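Local coordinates for immunomodulatory active chitinase (Trichuris suis, PDB 6G9C), which probably binds and hydrolyses chitin as a secreted glycosyl hydrolase of family 18, and displays immunomodulatory properties in inflammatory lung disease, at residues Y64-F69 against F214-C219; M218-H223 against G364-T369; A207-L212 against K265-I270; L165-I170 against L186-A191. All blocks are in the same frame, centred on the assembly; numbering follows the deposited sequence.

Contact 1 (Y64-F69 against F214-C219)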
loop_
_atom_site.group_PDB
_atom_site.type_symbol
_atom_site.label_atom_id
_atom_site.label_comp_id
_atom_site.label_asym_id
_atom_site.label_seq_id
_atom_site.Cartn_x
_atom_site.Cartn_y
_atom_site.Cartn_z
ATOM N N TYR A 64 13.025 -8.052 0.206
ATOM C CA TYR A 64 13.365 -6.648 0.305
ATOM C C TYR A 64 13.750 -6.152 -1.080
ATOM O O TYR A 64 14.604 -6.753 -1.742
ATOM C CB TYR A 64 14.536 -6.431 1.273
ATOM C CG TYR A 64 14.350 -7.039 2.646
ATOM C CD1 TYR A 64 14.704 -8.357 2.898
ATOM C CD2 TYR A 64 13.837 -6.283 3.695
ATOM C CE1 TYR A 64 14.538 -8.915 4.162
ATOM C CE2 TYR A 64 13.671 -6.829 4.968
ATOM C CZ TYR A 64 14.028 -8.139 5.191
ATOM O OH TYR A 64 13.865 -8.683 6.441
ATOM N N ILE A 65 13.134 -5.059 -1.514
ATOM C CA ILE A 65 13.587 -4.336 -2.696
ATOM C C ILE A 65 14.287 -3.074 -2.217
ATOM O O ILE A 65 13.739 -2.335 -1.392
ATOM C CB ILE A 65 12.432 -3.990 -3.645
ATOM C CG1 ILE A 65 11.949 -5.254 -4.384
ATOM C CG2 ILE A 65 12.884 -2.915 -4.633
ATOM C CD1 ILE A 65 10.635 -5.049 -5.070
ATOM N N PHE A 66 15.487 -2.825 -2.738
ATOM C CA PHE A 66 16.245 -1.615 -2.425
ATOM C C PHE A 66 16.160 -0.689 -3.631
ATOM O O PHE A 66 16.508 -1.088 -4.750
ATOM C CB PHE A 66 17.701 -1.941 -2.087
ATOM C CG PHE A 66 17.846 -2.860 -0.913
ATOM C CD1 PHE A 66 17.794 -4.236 -1.084
ATOM C CD2 PHE A 66 18.005 -2.351 0.368
ATOM C CE1 PHE A 66 17.896 -5.091 -0.007
ATOM C CE2 PHE A 66 18.118 -3.202 1.456
ATOM C CZ PHE A 66 18.051 -4.574 1.266
ATOM N N TYR A 67 15.675 0.531 -3.411
ATOM C CA TYR A 67 15.440 1.473 -4.502
ATOM C C TYR A 67 16.670 2.361 -4.683
ATOM O O TYR A 67 16.928 3.251 -3.861
ATOM C CB TYR A 67 14.189 2.298 -4.223
ATOM C CG TYR A 67 13.696 3.049 -5.431
ATOM C CD1 TYR A 67 14.364 4.185 -5.886
ATOM C CD2 TYR A 67 12.574 2.612 -6.148
ATOM C CE1 TYR A 67 13.928 4.877 -6.996
ATOM C CE2 TYR A 67 12.132 3.306 -7.265
ATOM C CZ TYR A 67 12.817 4.431 -7.684
ATOM O OH TYR A 67 12.391 5.130 -8.785
ATOM N N ALA A 68 17.422 2.129 -5.763
ATOM C CA ALA A 68 18.605 2.929 -6.083
ATOM C C ALA A 68 18.278 3.926 -7.192
ATOM O O ALA A 68 17.838 3.517 -8.274
ATOM C CB ALA A 68 19.763 2.022 -6.506
ATOM N N PHE A 69 18.496 5.232 -6.956
ATOM C CA PHE A 69 18.924 5.874 -5.696
ATOM C C PHE A 69 18.116 7.147 -5.470
ATOM O O PHE A 69 17.625 7.759 -6.423
ATOM C CB PHE A 69 20.394 6.300 -5.727
ATOM C CG PHE A 69 21.377 5.169 -5.765
ATOM C CD1 PHE A 69 21.636 4.421 -4.630
ATOM C CD2 PHE A 69 22.082 4.893 -6.935
ATOM C CE1 PHE A 69 22.567 3.383 -4.663
ATOM C CE2 PHE A 69 23.013 3.858 -6.986
ATOM C CZ PHE A 69 23.249 3.099 -5.841
ATOM N N PHE A 214 21.087 -5.180 8.908
ATOM C CA PHE A 214 22.063 -6.072 8.283
ATOM C C PHE A 214 22.886 -5.249 7.300
ATOM O O PHE A 214 22.592 -4.079 7.064
ATOM C CB PHE A 214 21.399 -7.292 7.602
ATOM C CG PHE A 214 20.278 -6.967 6.628
ATOM C CD1 PHE A 214 20.554 -6.506 5.345
ATOM C CD2 PHE A 214 18.953 -7.190 6.973
ATOM C CE1 PHE A 214 19.527 -6.249 4.428
ATOM C CE2 PHE A 214 17.916 -6.939 6.062
ATOM C CZ PHE A 214 18.206 -6.466 4.784
ATOM N N VAL A 215 23.938 -5.863 6.743
ATOM C CA VAL A 215 24.781 -5.200 5.752
ATOM C C VAL A 215 24.765 -6.002 4.457
ATOM O O VAL A 215 24.848 -7.235 4.468
ATOM C CB VAL A 215 26.229 -4.979 6.240
ATOM C CG1 VAL A 215 26.232 -3.966 7.395
ATOM C CG2 VAL A 215 26.917 -6.301 6.638
ATOM N N ASN A 216 24.634 -5.286 3.347
ATOM C CA ASN A 216 24.693 -5.851 1.999
ATOM C C ASN A 216 26.162 -5.829 1.577
ATOM O O ASN A 216 26.695 -4.785 1.193
ATOM C CB ASN A 216 23.810 -5.042 1.052
ATOM C CG ASN A 216 22.319 -5.333 1.248
ATOM O OD1 ASN A 216 21.955 -6.354 1.826
ATOM N ND2 ASN A 216 21.458 -4.436 0.763
ATOM N N LEU A 217 26.830 -6.973 1.697
ATOM C CA LEU A 217 28.243 -7.079 1.347
ATOM C C LEU A 217 28.427 -6.984 -0.164
ATOM O O LEU A 217 27.890 -7.808 -0.921
ATOM C CB LEU A 217 28.813 -8.397 1.871
ATOM C CG LEU A 217 30.285 -8.625 1.532
ATOM C CD1 LEU A 217 31.190 -7.605 2.243
ATOM C CD2 LEU A 217 30.683 -10.042 1.885
ATOM N N MET A 218 29.189 -5.988 -0.607
ATOM C CA MET A 218 29.407 -5.748 -2.032
ATOM C C MET A 218 30.605 -6.556 -2.531
ATOM O O MET A 218 31.608 -6.012 -2.988
ATOM C CB MET A 218 29.601 -4.259 -2.294
ATOM C CG MET A 218 28.345 -3.431 -2.026
ATOM S SD MET A 218 28.666 -1.656 -2.091
ATOM C CE MET A 218 28.977 -1.423 -3.837
ATOM N N CYS A 219 30.461 -7.883 -2.460
ATOM C CA CYS A 219 31.537 -8.794 -2.842
ATOM C C CYS A 219 31.453 -9.046 -4.350
ATOM O O CYS A 219 31.122 -10.126 -4.835
ATOM C CB CYS A 219 31.466 -10.080 -2.026
ATOM S SG CYS A 219 29.788 -10.740 -1.869
#
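An amide nitrogen rests on an aromatic face here: ND2 of Asn216 comes over the Phe66 ring near its rim, 3.4 Å from CZ, with the carboxamide and ring planes nearly perpendicular (85°). The side chains approach from opposite directions, nitrogen first. ND2 also has a conventional partner, the hydroxyl of Tyr38, whose own ring stacks on Phe66, so the amide is anchored with its nitrogen over the rim of the Phe66 ring.

Phe214 extends the aromatic cluster, meeting both Phe66 and Tyr64. Its CG is wedged between the backbone N and the carbonyl carbon (chi1 52°), and from there the ring reaches toward strand 64-69. CE1 of Phe214 meets CZ of Phe66 at 3.9 Å, edge to edge, whereas CE2 of Phe214 lies 4.2 Å from CZ of Tyr64. The latter pair is a T-shaped stack, the Phe214 edge directed at the Tyr64 face.

The axes of segments 64-69 and 214-218 approach to 12.0 Å and cross at -65°, too distant for backbone pairing. Side chains span the gap, with Thr189 packed against Phe66 and Phe214. Inward-pointing side chains from non-adjacent strands that meet in this way form the interior of a TIM barrel, the fold of family 18 chitinases.

Contact 2 (M218-H223 against G364-T369). With EDO (1,2-ethanediol), chain D; EDO (1,2-ethanediol), chain E; EDO (1,2-ethanediol), chain C.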
loop_
_atom_site.group_PDB
_atom_site.type_symbol
_atom_site.label_atom_id
_atom_site.label_comp_id
_atom_site.label_asym_id
_atom_site.label_seq_id
_atom_site.Cartn_x
_atom_site.Cartn_y
_atom_site.Cartn_z
ATOM N N MET A 218 29.189 -5.988 -0.607
ATOM C CA MET A 218 29.407 -5.748 -2.032
ATOM C C MET A 218 30.605 -6.556 -2.531
ATOM O O MET A 218 31.608 -6.012 -2.988
ATOM C CB MET A 218 29.601 -4.259 -2.294
ATOM C CG MET A 218 28.345 -3.431 -2.026
ATOM S SD MET A 218 28.666 -1.656 -2.091
ATOM C CE MET A 218 28.977 -1.423 -3.837
ATOM N N CYS A 219 30.461 -7.883 -2.460
ATOM C CA CYS A 219 31.537 -8.794 -2.842
ATOM C C CYS A 219 31.453 -9.046 -4.350
ATOM O O CYS A 219 31.122 -10.126 -4.835
ATOM C CB CYS A 219 31.466 -10.080 -2.026
ATOM S SG CYS A 219 29.788 -10.740 -1.869
ATOM N N TYR A 220 31.737 -7.977 -5.086
ATOM C CA TYR A 220 31.827 -7.977 -6.536
ATOM C C TYR A 220 32.621 -6.738 -6.929
ATOM O O TYR A 220 33.062 -5.962 -6.070
ATOM C CB TYR A 220 30.444 -8.030 -7.208
ATOM C CG TYR A 220 29.365 -7.175 -6.566
ATOM C CD1 TYR A 220 29.412 -5.781 -6.640
ATOM C CD2 TYR A 220 28.289 -7.763 -5.914
ATOM C CE1 TYR A 220 28.408 -4.985 -6.057
ATOM C CE2 TYR A 220 27.291 -6.988 -5.325
ATOM C CZ TYR A 220 27.356 -5.607 -5.398
ATOM O OH TYR A 220 26.352 -4.856 -4.826
ATOM N N ASP A 221 32.817 -6.561 -8.235
ATOM C CA ASP A 221 33.757 -5.563 -8.753
ATOM C C ASP A 221 35.172 -5.776 -8.217
ATOM O O ASP A 221 35.927 -4.813 -8.058
ATOM C CB ASP A 221 33.319 -4.127 -8.440
ATOM C CG ASP A 221 31.958 -3.791 -8.973
ATOM O OD1 ASP A 221 31.517 -4.395 -9.971
ATOM O OD2 ASP A 221 31.323 -2.888 -8.393
ATOM N N PHE A 222 35.561 -7.021 -7.923
ATOM C CA PHE A 222 36.938 -7.258 -7.487
ATOM C C PHE A 222 37.926 -6.990 -8.610
ATOM O O PHE A 222 39.064 -6.575 -8.354
ATOM C CB PHE A 222 37.103 -8.695 -6.980
ATOM C CG PHE A 222 36.413 -8.964 -5.678
ATOM C CD1 PHE A 222 36.870 -8.382 -4.495
ATOM C CD2 PHE A 222 35.308 -9.792 -5.630
ATOM C CE1 PHE A 222 36.238 -8.632 -3.287
ATOM C CE2 PHE A 222 34.663 -10.045 -4.421
ATOM C CZ PHE A 222 35.128 -9.466 -3.251
ATOM N N HIS A 223 37.504 -7.227 -9.855
ATOM C CA HIS A 223 38.318 -7.026 -11.040
ATOM C C HIS A 223 37.439 -6.451 -12.138
ATOM O O HIS A 223 36.228 -6.673 -12.161
ATOM C CB HIS A 223 38.970 -8.348 -11.471
ATOM C CG HIS A 223 39.834 -8.939 -10.407
ATOM N ND1 HIS A 223 41.073 -8.423 -10.090
ATOM C CD2 HIS A 223 39.613 -9.954 -9.540
ATOM C CE1 HIS A 223 41.593 -9.118 -9.093
ATOM N NE2 HIS A 223 40.726 -10.050 -8.738
ATOM N N GLY A 364 22.027 -14.258 4.179
ATOM C CA GLY A 364 21.193 -14.382 2.996
ATOM C C GLY A 364 21.942 -13.861 1.783
ATOM O O GLY A 364 23.178 -13.854 1.756
ATOM N N ALA A 365 21.170 -13.400 0.805
ATOM C CA ALA A 365 21.736 -12.915 -0.445
ATOM C C ALA A 365 20.970 -11.692 -0.907
ATOM O O ALA A 365 19.803 -11.486 -0.551
ATOM C CB ALA A 365 21.687 -13.997 -1.545
ATOM N N PHE A 366 21.642 -10.883 -1.718
ATOM C CA PHE A 366 20.982 -9.823 -2.456
ATOM C C PHE A 366 21.568 -9.781 -3.859
ATOM O O PHE A 366 22.705 -10.215 -4.085
ATOM C CB PHE A 366 21.113 -8.466 -1.748
ATOM C CG PHE A 366 22.479 -7.826 -1.881
ATOM C CD1 PHE A 366 22.765 -6.983 -2.950
ATOM C CD2 PHE A 366 23.464 -8.047 -0.921
ATOM C CE1 PHE A 366 24.001 -6.374 -3.071
ATOM C CE2 PHE A 366 24.702 -7.457 -1.041
ATOM C CZ PHE A 366 24.979 -6.617 -2.114
ATOM N N VAL A 367 20.778 -9.283 -4.812
ATOM C CA VAL A 367 21.216 -9.200 -6.201
ATOM C C VAL A 367 21.315 -7.739 -6.627
ATOM O O VAL A 367 20.441 -6.914 -6.331
ATOM C CB VAL A 367 20.298 -9.986 -7.170
ATOM C CG1 VAL A 367 20.287 -11.448 -6.799
ATOM C CG2 VAL A 367 18.885 -9.435 -7.141
ATOM N N TRP A 368 22.388 -7.429 -7.331
ATOM C CA TRP A 368 22.532 -6.170 -8.063
ATOM C C TRP A 368 22.632 -6.582 -9.534
ATOM O O TRP A 368 23.689 -7.051 -9.953
ATOM C CB TRP A 368 23.779 -5.393 -7.586
ATOM C CG TRP A 368 24.016 -4.147 -8.377
ATOM C CD1 TRP A 368 24.688 -4.044 -9.555
ATOM C CD2 TRP A 368 23.563 -2.823 -8.055
ATOM N NE1 TRP A 368 24.682 -2.740 -9.996
ATOM C CE2 TRP A 368 23.996 -1.972 -9.094
ATOM C CE3 TRP A 368 22.834 -2.282 -6.995
ATOM C CZ2 TRP A 368 23.715 -0.609 -9.108
ATOM C CZ3 TRP A 368 22.553 -0.930 -7.004
ATOM C CH2 TRP A 368 22.990 -0.105 -8.055
ATOM N N THR A 369 21.570 -6.449 -10.342
ATOM C CA THR A 369 20.296 -5.775 -10.097
ATOM C C THR A 369 19.153 -6.634 -10.630
ATOM O O THR A 369 19.378 -7.636 -11.311
ATOM C CB THR A 369 20.174 -4.441 -10.857
ATOM O OG1 THR A 369 20.170 -4.727 -12.261
ATOM C CG2 THR A 369 21.314 -3.478 -10.561
HETATM C C1 EDO D . 27.200 -2.018 -8.130
HETATM O O1 EDO D . 27.902 -1.257 -7.153
HETATM C C2 EDO D . 28.184 -2.756 -9.035
HETATM O O2 EDO D . 29.154 -1.843 -9.557
HETATM C C1 EDO E . 25.071 0.167 -4.732
HETATM O O1 EDO E . 26.310 0.460 -5.432
HETATM C C2 EDO E . 25.112 -1.181 -4.001
HETATM O O2 EDO E . 25.514 -2.223 -4.924
HETATM C C1 EDO C . 27.086 -2.458 -12.592
HETATM O O1 EDO C . 25.853 -1.767 -12.383
HETATM C C2 EDO C . 27.554 -2.047 -13.978
HETATM O O2 EDO C . 27.845 -0.645 -14.035
#
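Tyr220 closes an inverse gamma turn centred on Cys219, in an irregular segment past strand 214-218, and faces Phe366 and Trp368 on strand 364-368, whose end is marked by a cis peptide between Trp368 and Thr369. The phenol does the touching. Its OH comes in at the edge of the Phe366 ring, in the ring plane and 3.3 Å from CE1, while CE2 of Tyr220 packs 4.0 Å from CZ of Phe366; the side chains cross at about a right angle. The same OH passes 3.8 Å from CB of Trp368.

Trp368 has chi1 at 176°, which carries its indole away from the tyrosine and lays one face against two molecules of 1,2-ethanediol, probably from the crystallisation liquor. CG2 of Thr369 lies over the opposite face, toward its rim. Of these two diols, one pairs through O2 with Tyr220 OH at 2.8 Å, and the other donates from O2 to OD2 of Asp221 at 2.7 Å. A third accepts a nearly straight bond (178°) from NE1 of Trp368. Glu153 and Tyr372 also bond to ethanediol, while Arg277 and Tyr275 hold Asp221 OD1.

An indole platform fringed by hydroxyl and carboxylate groups suits a sugar ring, and the diols probably mimic the hydroxyls of chitin in the substrate cleft.

Contact 3 (A207-L212 against K265-I270)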
loop_
_atom_site.group_PDB
_atom_site.type_symbol
_atom_site.label_atom_id
_atom_site.label_comp_id
_atom_site.label_asym_id
_atom_site.label_seq_id
_atom_site.Cartn_x
_atom_site.Cartn_y
_atom_site.Cartn_z
ATOM N N ALA A 207 30.595 -2.009 16.533
ATOM C CA ALA A 207 29.625 -0.980 16.887
ATOM C C ALA A 207 28.510 -0.900 15.854
ATOM O O ALA A 207 27.334 -0.735 16.208
ATOM C CB ALA A 207 30.322 0.369 17.038
ATOM N N LEU A 208 28.858 -1.016 14.569
ATOM C CA LEU A 208 27.848 -0.957 13.516
ATOM C C LEU A 208 26.889 -2.140 13.573
ATOM O O LEU A 208 25.710 -1.992 13.227
ATOM C CB LEU A 208 28.518 -0.902 12.146
ATOM C CG LEU A 208 29.230 0.404 11.812
ATOM C CD1 LEU A 208 30.071 0.191 10.558
ATOM C CD2 LEU A 208 28.230 1.544 11.638
ATOM N N ALA A 209 27.369 -3.312 14.002
ATOM C CA ALA A 209 26.485 -4.471 14.117
ATOM C C ALA A 209 25.324 -4.195 15.064
ATOM O O ALA A 209 24.234 -4.751 14.896
ATOM C CB ALA A 209 27.269 -5.688 14.611
ATOM N N LYS A 210 25.542 -3.338 16.057
ATOM C CA LYS A 210 24.511 -3.063 17.043
ATOM C C LYS A 210 23.405 -2.173 16.491
ATOM O O LYS A 210 22.293 -2.201 17.025
ATOM C CB LYS A 210 25.147 -2.430 18.287
ATOM C CG LYS A 210 26.160 -3.335 18.999
ATOM C CD LYS A 210 26.636 -2.754 20.323
ATOM C CE LYS A 210 27.761 -3.605 20.915
ATOM N NZ LYS A 210 27.789 -3.570 22.409
ATOM N N VAL A 211 23.666 -1.406 15.433
ATOM C CA VAL A 211 22.688 -0.435 14.955
ATOM C C VAL A 211 22.151 -0.730 13.560
ATOM O O VAL A 211 21.049 -0.257 13.238
ATOM C CB VAL A 211 23.241 1.007 15.016
ATOM C CG1 VAL A 211 23.601 1.384 16.464
ATOM C CG2 VAL A 211 24.432 1.167 14.108
ATOM N N LEU A 212 22.863 -1.463 12.706
ATOM C CA LEU A 212 22.337 -1.821 11.396
ATOM C C LEU A 212 21.571 -3.134 11.476
ATOM O O LEU A 212 22.016 -4.091 12.117
ATOM C CB LEU A 212 23.464 -1.949 10.369
ATOM C CG LEU A 212 24.232 -0.658 10.080
ATOM C CD1 LEU A 212 25.603 -0.942 9.452
ATOM C CD2 LEU A 212 23.390 0.270 9.210
ATOM N N LYS A 265 27.169 -13.473 11.553
ATOM C CA LYS A 265 26.969 -14.021 10.210
ATOM C C LYS A 265 25.550 -13.792 9.699
ATOM O O LYS A 265 25.346 -13.622 8.490
ATOM C CB LYS A 265 27.274 -15.520 10.205
ATOM C CG LYS A 265 28.742 -15.908 10.135
ATOM C CD LYS A 265 28.846 -17.412 9.873
ATOM C CE LYS A 265 30.277 -17.908 9.871
ATOM N NZ LYS A 265 30.947 -17.672 8.566
ATOM N N LYS A 266 24.556 -13.794 10.593
ATOM C CA LYS A 266 23.181 -13.619 10.139
ATOM C C LYS A 266 22.884 -12.187 9.720
ATOM O O LYS A 266 21.820 -11.937 9.134
ATOM C CB LYS A 266 22.202 -14.076 11.226
ATOM C CG LYS A 266 22.264 -15.584 11.514
ATOM C CD LYS A 266 22.341 -16.433 10.229
ATOM C CE LYS A 266 20.978 -16.595 9.556
ATOM N NZ LYS A 266 20.998 -17.595 8.446
ATOM N N GLN A 267 23.807 -11.261 9.976
ATOM C CA GLN A 267 23.715 -9.890 9.496
ATOM C C GLN A 267 24.536 -9.641 8.234
ATOM O O GLN A 267 24.503 -8.528 7.699
ATOM C CB GLN A 267 24.151 -8.918 10.608
ATOM C CG GLN A 267 23.087 -8.754 11.698
ATOM C CD GLN A 267 23.557 -7.895 12.865
ATOM O OE1 GLN A 267 24.075 -8.405 13.859
ATOM N NE2 GLN A 267 23.364 -6.586 12.752
ATOM N N ILE A 268 25.269 -10.638 7.740
ATOM C CA ILE A 268 26.091 -10.480 6.545
ATOM C C ILE A 268 25.308 -11.039 5.365
ATOM O O ILE A 268 25.092 -12.254 5.279
ATOM C CB ILE A 268 27.448 -11.184 6.685
ATOM C CG1 ILE A 268 28.245 -10.598 7.857
ATOM C CG2 ILE A 268 28.226 -11.066 5.368
ATOM C CD1 ILE A 268 29.414 -11.489 8.329
ATOM N N ILE A 269 24.897 -10.167 4.447
ATOM C CA ILE A 269 24.120 -10.569 3.278
ATOM C C ILE A 269 25.041 -10.559 2.068
ATOM O O ILE A 269 25.644 -9.528 1.750
ATOM C CB ILE A 269 22.912 -9.645 3.055
ATOM C CG1 ILE A 269 22.175 -9.369 4.380
ATOM C CG2 ILE A 269 21.960 -10.261 2.001
ATOM C CD1 ILE A 269 21.759 -10.622 5.169
ATOM N N ILE A 270 25.113 -11.691 1.365
ATOM C CA ILE A 270 26.107 -11.890 0.309
ATOM C C ILE A 270 25.593 -11.310 -1.007
ATOM O O ILE A 270 24.527 -11.703 -1.498
ATOM C CB ILE A 270 26.442 -13.379 0.146
ATOM C CG1 ILE A 270 26.899 -13.975 1.484
ATOM C CG2 ILE A 270 27.499 -13.566 -0.961
ATOM C CD1 ILE A 270 28.129 -13.329 2.051
HETATM O O HOH W 1 24.301 -7.713 16.369
#
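Ala209 and Leu212, toward the C-terminal end of helix 205-211, stand opposite Gln267, the last residue of a short 3-10 turn that runs into strand 268-281; the closest CA pair, that of Ala209 and Gln267, is 7.6 Å apart.

A single side chain bridges them. Gln267 stretches out beyond CG and delivers its carboxamide to the helix end, where NE2 donates to O of Ala209 over 3.0 Å. The bond is nearly straight (178°) and falls on a lone pair in the carbonyl plane, the acceptor lying in turn in the plane of the amide. Such alignment at both ends fixes the amide's rotation. O of Leu212 is also close to NE2 of Gln267, at 2.9 Å. On the other side of the carboxamide, OE1 of Gln267 receives a bond of 2.6 Å from a water, which also makes a weak one to O of Ala209, closing a small ring through the amide, the water and that carbonyl.

The contact is only partly buried and lies about 16 Å from the centre of the chain. The helix leads into strand 214-218 and the 3-10 turn into its parallel neighbour 268-281, so Gln267 ties together two approaches to adjacent strands, at the N-terminal rim of the TIM barrel.

Contact 4 (L165-I170 against L186-A191)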
loop_
_atom_site.group_PDB
_atom_site.type_symbol
_atom_site.label_atom_id
_atom_site.label_comp_id
_atom_site.label_asym_id
_atom_site.label_seq_id
_atom_site.Cartn_x
_atom_site.Cartn_y
_atom_site.Cartn_z
ATOM N N LEU A 165 28.707 7.517 14.098
ATOM C CA LEU A 165 27.774 8.473 14.689
ATOM C C LEU A 165 26.542 8.647 13.806
ATOM O O LEU A 165 25.403 8.608 14.288
ATOM C CB LEU A 165 28.469 9.812 14.911
ATOM C CG LEU A 165 29.408 9.886 16.120
ATOM C CD1 LEU A 165 30.336 11.094 16.014
ATOM C CD2 LEU A 165 28.642 9.891 17.448
ATOM N N LEU A 166 26.756 8.839 12.503
ATOM C CA LEU A 166 25.631 8.924 11.576
ATOM C C LEU A 166 24.700 7.717 11.719
ATOM O O LEU A 166 23.475 7.871 11.838
ATOM C CB LEU A 166 26.151 9.048 10.142
ATOM C CG LEU A 166 25.112 8.989 9.018
ATOM C CD1 LEU A 166 24.160 10.163 9.105
ATOM C CD2 LEU A 166 25.810 8.971 7.673
ATOM N N CYS A 167 25.263 6.504 11.740
ATOM C CA CYS A 167 24.417 5.312 11.825
ATOM C C CYS A 167 23.712 5.206 13.177
ATOM O O CYS A 167 22.528 4.853 13.233
ATOM C CB CYS A 167 25.237 4.056 11.547
ATOM S SG CYS A 167 25.781 3.923 9.837
ATOM N N GLN A 168 24.404 5.521 14.276
ATOM C CA GLN A 168 23.750 5.482 15.578
ATOM C C GLN A 168 22.614 6.497 15.647
ATOM O O GLN A 168 21.550 6.212 16.211
ATOM C CB GLN A 168 24.776 5.748 16.690
ATOM C CG GLN A 168 25.817 4.645 16.833
ATOM C CD GLN A 168 26.958 5.057 17.740
ATOM O OE1 GLN A 168 27.259 6.245 17.865
ATOM N NE2 GLN A 168 27.585 4.082 18.394
ATOM N N GLU A 169 22.824 7.692 15.077
ATOM C CA GLU A 169 21.800 8.735 15.133
ATOM C C GLU A 169 20.613 8.426 14.212
ATOM O O GLU A 169 19.466 8.752 14.555
ATOM C CB GLU A 169 22.425 10.088 14.794
ATOM C CG GLU A 169 23.354 10.602 15.928
ATOM C CD GLU A 169 24.350 11.670 15.485
ATOM O OE1 GLU A 169 24.158 12.291 14.420
ATOM O OE2 GLU A 169 25.339 11.886 16.219
ATOM N N ILE A 170 20.861 7.822 13.042
ATOM C CA ILE A 170 19.753 7.396 12.173
ATOM C C ILE A 170 18.839 6.433 12.919
ATOM O O ILE A 170 17.616 6.622 12.976
ATOM C CB ILE A 170 20.274 6.756 10.870
ATOM C CG1 ILE A 170 20.803 7.816 9.893
ATOM C CG2 ILE A 170 19.146 5.899 10.170
ATOM C CD1 ILE A 170 21.733 7.239 8.802
ATOM N N LEU A 186 11.250 2.077 10.975
ATOM C CA LEU A 186 11.878 1.901 9.681
ATOM C C LEU A 186 13.090 0.982 9.789
ATOM O O LEU A 186 13.840 1.027 10.770
ATOM C CB LEU A 186 12.293 3.266 9.136
ATOM C CG LEU A 186 11.128 4.186 8.788
ATOM C CD1 LEU A 186 11.552 5.643 8.870
ATOM C CD2 LEU A 186 10.652 3.833 7.383
ATOM N N LEU A 187 13.265 0.133 8.775
ATOM C CA LEU A 187 14.464 -0.685 8.657
ATOM C C LEU A 187 15.666 0.182 8.288
ATOM O O LEU A 187 15.534 1.267 7.715
ATOM C CB LEU A 187 14.263 -1.773 7.606
ATOM C CG LEU A 187 13.130 -2.744 7.947
ATOM C CD1 LEU A 187 12.818 -3.665 6.761
ATOM C CD2 LEU A 187 13.476 -3.540 9.192
ATOM N N PHE A 188 16.857 -0.319 8.602
ATOM C CA PHE A 188 18.073 0.457 8.383
ATOM C C PHE A 188 19.182 -0.512 8.014
ATOM O O PHE A 188 19.604 -1.325 8.840
ATOM C CB PHE A 188 18.430 1.273 9.623
ATOM C CG PHE A 188 19.694 2.088 9.480
ATOM C CD1 PHE A 188 20.122 2.536 8.236
ATOM C CD2 PHE A 188 20.453 2.410 10.598
ATOM C CE1 PHE A 188 21.296 3.295 8.117
ATOM C CE2 PHE A 188 21.617 3.153 10.486
ATOM C CZ PHE A 188 22.045 3.595 9.251
ATOM N N THR A 189 19.652 -0.416 6.775
ATOM C CA THR A 189 20.697 -1.289 6.274
ATOM C C THR A 189 21.802 -0.441 5.660
ATOM O O THR A 189 21.678 0.779 5.521
ATOM C CB THR A 189 20.139 -2.284 5.236
ATOM O OG1 THR A 189 19.652 -1.569 4.080
ATOM C CG2 THR A 189 18.989 -3.118 5.841
ATOM N N ALA A 190 22.893 -1.101 5.268
ATOM C CA ALA A 190 23.947 -0.416 4.530
ATOM C C ALA A 190 24.598 -1.393 3.560
ATOM O O ALA A 190 24.751 -2.574 3.873
ATOM C CB ALA A 190 25.012 0.179 5.470
ATOM N N ALA A 191 24.970 -0.894 2.384
ATOM C CA ALA A 191 25.821 -1.645 1.470
ATOM C C ALA A 191 27.263 -1.259 1.769
ATOM O O ALA A 191 27.575 -0.068 1.898
ATOM C CB ALA A 191 25.475 -1.357 0.004
#
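Phe188 carries its CG anti to the backbone N (chi1 179°), which sends the ring straight out from its strand to the helix, and Ile170 has chi1 at -75°, which sets CG1 beside the backbone N and turns CG2 toward the ring. That methyl settles over the middle of the ring, 3.6 Å from the centroid of Phe188 and only 7° off the normal, a well-formed CH-pi contact. The other branch of the isoleucine stays on the same side of the ring and ends just past its rim, CD1 lying 3.7 Å from CZ of Phe188.

Cys167, one helical turn earlier, receives the ring edge. Its carbonyl O sits near the ring plane, 3.4 Å from CE2 of Phe188, and its SG approaches CZ of Phe188 to 3.8 Å from an oblique direction, a sulfur-aromatic contact.

Helix 160-181 and strand 187-193 are the second and third elements of a beta-alpha-beta unit that begins with strand 147-151, the repeating unit of a TIM barrel, and the contact lies in the layer where the outer helices pack on the strands. Phe148 and Leu150 of the first strand touch the same helix residues, Phe148 against Ile170 and Leu150 against Cys167. Phe174, a turn further along the helix, and Leu212 add to the apolar surroundings of Phe188, while the backbone N of Phe188 is bonded to the carboxylate of Asp213.

Overall arrangement
Contacts 1 and 2 lie buried about 5 Å from the centre of the chain and share Met218 and Cys219 as strand 214-218 passes into its loop. Farther out, at 17 and 16 Å, contact 4 is buried between helix and strand, contact 3 only partly buried. The chemistry follows. Aromatic rings and one anchored amide occupy part of the barrel interior in contact 1, contact 2 opens into a polar, ligand-bearing mouth, contact 3 relies on a hydrogen bond and a water at the opposite rim, and contact 4 is mainly apolar, with a Cys sulfur and a backbone carbonyl at the ring edge. Strand 214-218 pairs with strands 187-193 and 268-281, joining contact 1 to contacts 4 and 3.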